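Local coordinates for protein agglutinin alpha chain (Artocarpus integer, PDB 4R6R) that binds D-galactose and the T-antigen disaccharide Gal-beta1,3-GalNAc as a tetrameric plant lectin that selectively recognises human IgA-1, at residues 1-12 / 113-124. Sequence-based numbering, arbitrary orientation.
With 147 (4-nitrophenyl beta-D-galactopyranoside), chain I; EDO (1,2-ethanediol), chain N.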
loop_
_atom_site.group_PDB
_atom_site.type_symbol
_atom_site.label_atom_id
_atom_site.label_comp_id
_atom_site.label_asym_id
_atom_site.label_seq_id
_atom_site.Cartn_x
_atom_site.Cartn_y
_atom_site.Cartn_z
ATOM N N GLY A 1 25.282 -14.067 -14.585
ATOM C CA GLY A 1 24.885 -14.941 -13.431
ATOM C C GLY A 1 23.475 -15.415 -13.652
ATOM O O GLY A 1 22.843 -15.021 -14.661
ATOM N N LYS A 2 23.009 -16.314 -12.791
ATOM C CA LYS A 2 21.647 -16.840 -12.880
ATOM C C LYS A 2 20.683 -15.926 -12.073
ATOM O O LYS A 2 20.827 -15.775 -10.846
ATOM C CB LYS A 2 21.572 -18.274 -12.366
ATOM C CG LYS A 2 20.183 -18.893 -12.381
ATOM C CD LYS A 2 20.176 -20.330 -11.889
ATOM C CE LYS A 2 18.843 -20.994 -12.209
ATOM N NZ LYS A 2 18.588 -22.269 -11.450
ATOM N N ALA A 3 19.672 -15.423 -12.765
ATOM C CA ALA A 3 18.723 -14.519 -12.110
ATOM C C ALA A 3 17.813 -15.308 -11.205
ATOM O O ALA A 3 17.502 -16.464 -11.421
ATOM C CB ALA A 3 17.877 -13.721 -13.119
ATOM N N PHE A 4 17.356 -14.649 -10.147
ATOM C CA PHE A 4 16.368 -15.231 -9.254
ATOM C C PHE A 4 15.445 -14.105 -8.800
ATOM O O PHE A 4 15.781 -12.921 -8.847
ATOM C CB PHE A 4 16.971 -15.893 -8.034
ATOM C CG PHE A 4 17.527 -14.926 -7.009
ATOM C CD1 PHE A 4 18.873 -14.580 -7.017
ATOM C CD2 PHE A 4 16.726 -14.440 -5.921
ATOM C CE1 PHE A 4 19.437 -13.726 -6.074
ATOM C CE2 PHE A 4 17.303 -13.602 -4.960
ATOM C CZ PHE A 4 18.634 -13.249 -5.000
ATOM N N ASP A 5 14.234 -14.517 -8.464
ATOM C CA ASP A 5 13.221 -13.542 -7.967
ATOM C C ASP A 5 12.285 -14.291 -7.071
ATOM O O ASP A 5 11.461 -15.106 -7.553
ATOM C CB ASP A 5 12.486 -12.949 -9.166
ATOM C CG ASP A 5 11.466 -11.874 -8.784
ATOM O OD1 ASP A 5 11.247 -11.640 -7.594
ATOM O OD2 ASP A 5 10.899 -11.214 -9.698
ATOM N N ASP A 6 12.438 -14.118 -5.753
ATOM C CA ASP A 6 11.618 -14.873 -4.823
ATOM C C ASP A 6 10.170 -14.426 -4.805
ATOM O O ASP A 6 9.316 -15.297 -4.582
ATOM C CB ASP A 6 12.136 -14.824 -3.395
ATOM C CG ASP A 6 13.419 -15.589 -3.204
ATOM O OD1 ASP A 6 13.776 -16.532 -4.017
ATOM O OD2 ASP A 6 14.112 -15.324 -2.243
ATOM N N GLY A 7 9.938 -13.174 -5.152
ATOM C CA GLY A 7 8.609 -12.529 -5.074
ATOM C C GLY A 7 8.456 -11.858 -3.744
ATOM O O GLY A 7 9.398 -11.701 -2.984
ATOM N N ALA A 8 7.218 -11.432 -3.482
ATOM C CA ALA A 8 6.881 -10.779 -2.219
ATOM C C ALA A 8 6.099 -11.654 -1.212
ATOM O O ALA A 8 5.246 -12.448 -1.636
ATOM C CB ALA A 8 6.068 -9.517 -2.548
ATOM N N PHE A 9 6.333 -11.433 0.089
ATOM C CA PHE A 9 5.792 -12.304 1.139
ATOM C C PHE A 9 5.287 -11.408 2.243
ATOM O O PHE A 9 5.066 -10.186 2.036
ATOM C CB PHE A 9 6.871 -13.336 1.591
ATOM C CG PHE A 9 7.238 -14.226 0.488
ATOM C CD1 PHE A 9 6.489 -15.377 0.232
ATOM C CD2 PHE A 9 8.287 -13.889 -0.342
ATOM C CE1 PHE A 9 6.805 -16.156 -0.850
ATOM C CE2 PHE A 9 8.593 -14.654 -1.434
ATOM C CZ PHE A 9 7.848 -15.803 -1.703
ATOM N N THR A 10 5.062 -11.966 3.454
ATOM C CA THR A 10 4.482 -11.274 4.665
ATOM C C THR A 10 5.614 -10.778 5.541
ATOM O O THR A 10 5.380 -9.972 6.431
ATOM C CB THR A 10 3.605 -12.295 5.505
ATOM O OG1 THR A 10 2.701 -12.913 4.610
ATOM C CG2 THR A 10 2.850 -11.587 6.696
ATOM N N GLY A 11 6.866 -11.276 5.400
ATOM C CA GLY A 11 7.930 -10.899 6.300
ATOM C C GLY A 11 9.076 -11.875 6.138
ATOM O O GLY A 11 9.049 -12.649 5.146
ATOM N N ILE A 12 10.058 -11.763 7.012
ATOM C CA ILE A 12 11.305 -12.559 6.913
ATOM C C ILE A 12 11.537 -13.283 8.217
ATOM O O ILE A 12 11.510 -12.716 9.320
ATOM C CB ILE A 12 12.538 -11.699 6.555
ATOM C CG1 ILE A 12 12.321 -11.145 5.132
ATOM C CG2 ILE A 12 13.814 -12.524 6.612
ATOM C CD1 ILE A 12 13.319 -10.044 4.795
ATOM N N ILE A 113 11.035 -5.179 4.595
ATOM C CA ILE A 113 11.514 -5.939 3.447
ATOM C C ILE A 113 10.709 -7.233 3.418
ATOM O O ILE A 113 10.630 -7.937 4.413
ATOM C CB ILE A 113 12.994 -6.296 3.674
ATOM C CG1 ILE A 113 13.817 -5.034 3.735
ATOM C CG2 ILE A 113 13.484 -7.134 2.466
ATOM C CD1 ILE A 113 15.239 -5.197 4.329
ATOM N N VAL A 114 10.122 -7.512 2.268
ATOM C CA VAL A 114 9.246 -8.691 2.081
ATOM C C VAL A 114 9.640 -9.613 0.954
ATOM O O VAL A 114 8.911 -10.565 0.651
ATOM C CB VAL A 114 7.750 -8.296 1.990
ATOM C CG1 VAL A 114 7.278 -7.667 3.344
ATOM C CG2 VAL A 114 7.515 -7.373 0.793
ATOM N N GLY A 115 10.813 -9.391 0.325
ATOM C CA GLY A 115 11.195 -10.197 -0.806
ATOM C C GLY A 115 12.517 -9.743 -1.318
ATOM O O GLY A 115 12.919 -8.582 -1.153
ATOM N N PHE A 116 13.219 -10.686 -1.956
ATOM C CA PHE A 116 14.512 -10.425 -2.628
ATOM C C PHE A 116 14.467 -10.950 -4.053
ATOM O O PHE A 116 13.831 -11.964 -4.332
ATOM C CB PHE A 116 15.674 -11.093 -1.896
ATOM C CG PHE A 116 16.000 -10.506 -0.563
ATOM C CD1 PHE A 116 15.361 -10.967 0.612
ATOM C CD2 PHE A 116 16.951 -9.510 -0.421
ATOM C CE1 PHE A 116 15.622 -10.446 1.903
ATOM C CE2 PHE A 116 17.239 -9.002 0.885
ATOM C CZ PHE A 116 16.591 -9.442 2.056
ATOM N N LYS A 117 15.192 -10.270 -4.926
ATOM C CA LYS A 117 15.440 -10.777 -6.270
ATOM C C LYS A 117 16.872 -10.341 -6.582
ATOM O O LYS A 117 17.442 -9.432 -5.934
ATOM C CB LYS A 117 14.449 -10.244 -7.327
ATOM C CG LYS A 117 14.369 -8.700 -7.318
ATOM C CD LYS A 117 13.274 -8.095 -8.206
ATOM C CE LYS A 117 13.565 -8.418 -9.649
ATOM N NZ LYS A 117 14.711 -7.609 -10.155
ATOM N N GLY A 118 17.457 -10.960 -7.616
ATOM C CA GLY A 118 18.836 -10.620 -7.919
ATOM C C GLY A 118 19.417 -11.570 -8.929
ATOM O O GLY A 118 18.707 -12.187 -9.709
ATOM N N SER A 119 20.745 -11.718 -8.875
ATOM C CA SER A 119 21.416 -12.655 -9.790
ATOM C C SER A 119 22.705 -13.108 -9.100
ATOM O O SER A 119 23.349 -12.297 -8.443
ATOM C CB SER A 119 21.797 -11.882 -11.065
ATOM O OG SER A 119 22.518 -12.730 -11.947
ATOM N N ILE A 120 23.007 -14.427 -9.214
ATOM C CA ILE A 120 24.238 -14.971 -8.637
ATOM C C ILE A 120 24.924 -15.782 -9.744
ATOM O O ILE A 120 24.324 -16.690 -10.313
ATOM C CB ILE A 120 23.913 -15.868 -7.434
ATOM C CG1 ILE A 120 23.162 -15.044 -6.401
ATOM C CG2 ILE A 120 25.177 -16.424 -6.775
ATOM C CD1 ILE A 120 22.767 -15.815 -5.172
ATOM N N GLY A 121 26.194 -15.447 -9.902
ATOM C CA GLY A 121 27.090 -16.206 -10.816
ATOM C C GLY A 121 28.134 -16.896 -9.929
ATOM O O GLY A 121 27.806 -17.700 -9.031
ATOM N N TYR A 122 29.435 -16.558 -10.082
ATOM C CA TYR A 122 30.407 -16.990 -9.037
ATOM C C TYR A 122 30.006 -16.323 -7.701
ATOM O O TYR A 122 30.194 -16.894 -6.606
ATOM C CB TYR A 122 31.848 -16.559 -9.441
ATOM C CG TYR A 122 32.515 -17.474 -10.483
ATOM C CD1 TYR A 122 31.781 -18.256 -11.333
ATOM C CD2 TYR A 122 33.901 -17.613 -10.489
ATOM C CE1 TYR A 122 32.368 -19.099 -12.269
ATOM C CE2 TYR A 122 34.511 -18.489 -11.394
ATOM C CZ TYR A 122 33.731 -19.203 -12.267
ATOM O OH TYR A 122 34.309 -20.075 -13.178
ATOM N N TRP A 123 29.597 -15.056 -7.817
ATOM C CA TRP A 123 29.195 -14.269 -6.603
ATOM C C TRP A 123 27.811 -13.645 -6.853
ATOM O O TRP A 123 27.288 -13.617 -7.973
ATOM C CB TRP A 123 30.224 -13.198 -6.186
ATOM C CG TRP A 123 31.546 -13.874 -6.037
ATOM C CD1 TRP A 123 31.963 -14.694 -4.989
ATOM C CD2 TRP A 123 32.604 -13.934 -7.057
ATOM N NE1 TRP A 123 33.216 -15.218 -5.297
ATOM C CE2 TRP A 123 33.641 -14.772 -6.511
ATOM C CE3 TRP A 123 32.754 -13.417 -8.347
ATOM C CZ2 TRP A 123 34.826 -15.075 -7.232
ATOM C CZ3 TRP A 123 33.968 -13.687 -9.043
ATOM C CH2 TRP A 123 34.953 -14.501 -8.489
ATOM N N LEU A 124 27.230 -13.099 -5.764
ATOM C CA LEU A 124 26.010 -12.301 -5.854
ATOM C C LEU A 124 26.354 -11.062 -6.705
ATOM O O LEU A 124 27.119 -10.206 -6.310
ATOM C CB LEU A 124 25.572 -11.901 -4.440
ATOM C CG LEU A 124 24.269 -11.023 -4.366
ATOM C CD1 LEU A 124 23.078 -11.705 -5.003
ATOM C CD2 LEU A 124 24.029 -10.674 -2.875
HETATM C C1 147 I . 30.239 -15.451 -13.998
HETATM C C2 147 I . 29.074 -14.994 -14.920
HETATM O O2 147 I . 29.237 -15.414 -16.305
HETATM C C3 147 I . 28.896 -13.466 -14.880
HETATM O O3 147 I . 27.681 -13.141 -15.587
HETATM C C4 147 I . 28.822 -12.994 -13.357
HETATM O O4 147 I . 27.627 -13.572 -12.875
HETATM C C5 147 I . 30.077 -13.586 -12.559
HETATM C C6 147 I . 30.332 -12.950 -11.172
HETATM O O6 147 I . 29.433 -13.455 -10.162
HETATM O O5 147 I . 30.054 -15.038 -12.561
HETATM O O1 147 I . 30.400 -16.876 -14.209
HETATM C C1 EDO N . 13.490 -18.921 -8.602
HETATM O O1 EDO N . 13.729 -19.355 -7.252
HETATM C C2 EDO N . 13.790 -17.488 -8.591
HETATM O O2 EDO N . 13.032 -16.937 -9.608
#
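Lys2 to Asp5 pair antiparallel with Lys117 to Ile120, making the N-terminal strand the outermost of this chain's own strands in one sheet of the beta-prism fold (type I), where strand 110-120 is flanked on its other edge by strand 124-132. Backbone bonds form in couples: Lys2 and Ile120 exchange N-H and carbonyl, as do Phe4 and Gly118, with Phe4 N to Gly118 O at 2.8 Å. Asp6 N continues the series to Phe116 O before the chain departs; Phe9 N returns to Val114 O in a weak bond bent to 129°. Gly7 O has no hydrogen-bond partner and is approached by Gly115 CA at 3.2 Å.

Among the side chains, Phe4 dominates. With chi1 at 72°, its ring folds back across the neighbouring strand and lies flat over the peptide linking Lys117 to Gly118; Gly118 CA makes a CH-pi contact 4.0 Å from the ring centroid. Leu124 CD1 meets the ring edge, and His44 stacks on it. Further along, Ile12 CD1 reaches Phe116 CE1 at 3.7 Å, the two side chains crossing at about a right angle.

On the sheet face bearing Ala3 and Ser119, Asp5 and Lys117 run side by side, the Asp5 carboxylate resting against CB and CE of Lys117, while Asp5 OD2 and Lys117 NZ stay 5.3 Å apart without forming a salt bridge; Asp5 OD1 is hydrogen-bonded to the Tyr130 hydroxyl, and Lys117 turns to Glu109 of the third subunit.

At the sugar end, the strand pairing brings the chain's amino terminus beside the 121-123 loop. Tyr122 N and Trp123 N donate to galactoside O5 and O6, while Gly1 N bonds both O3 (2.8 Å) and O4 (2.9 Å).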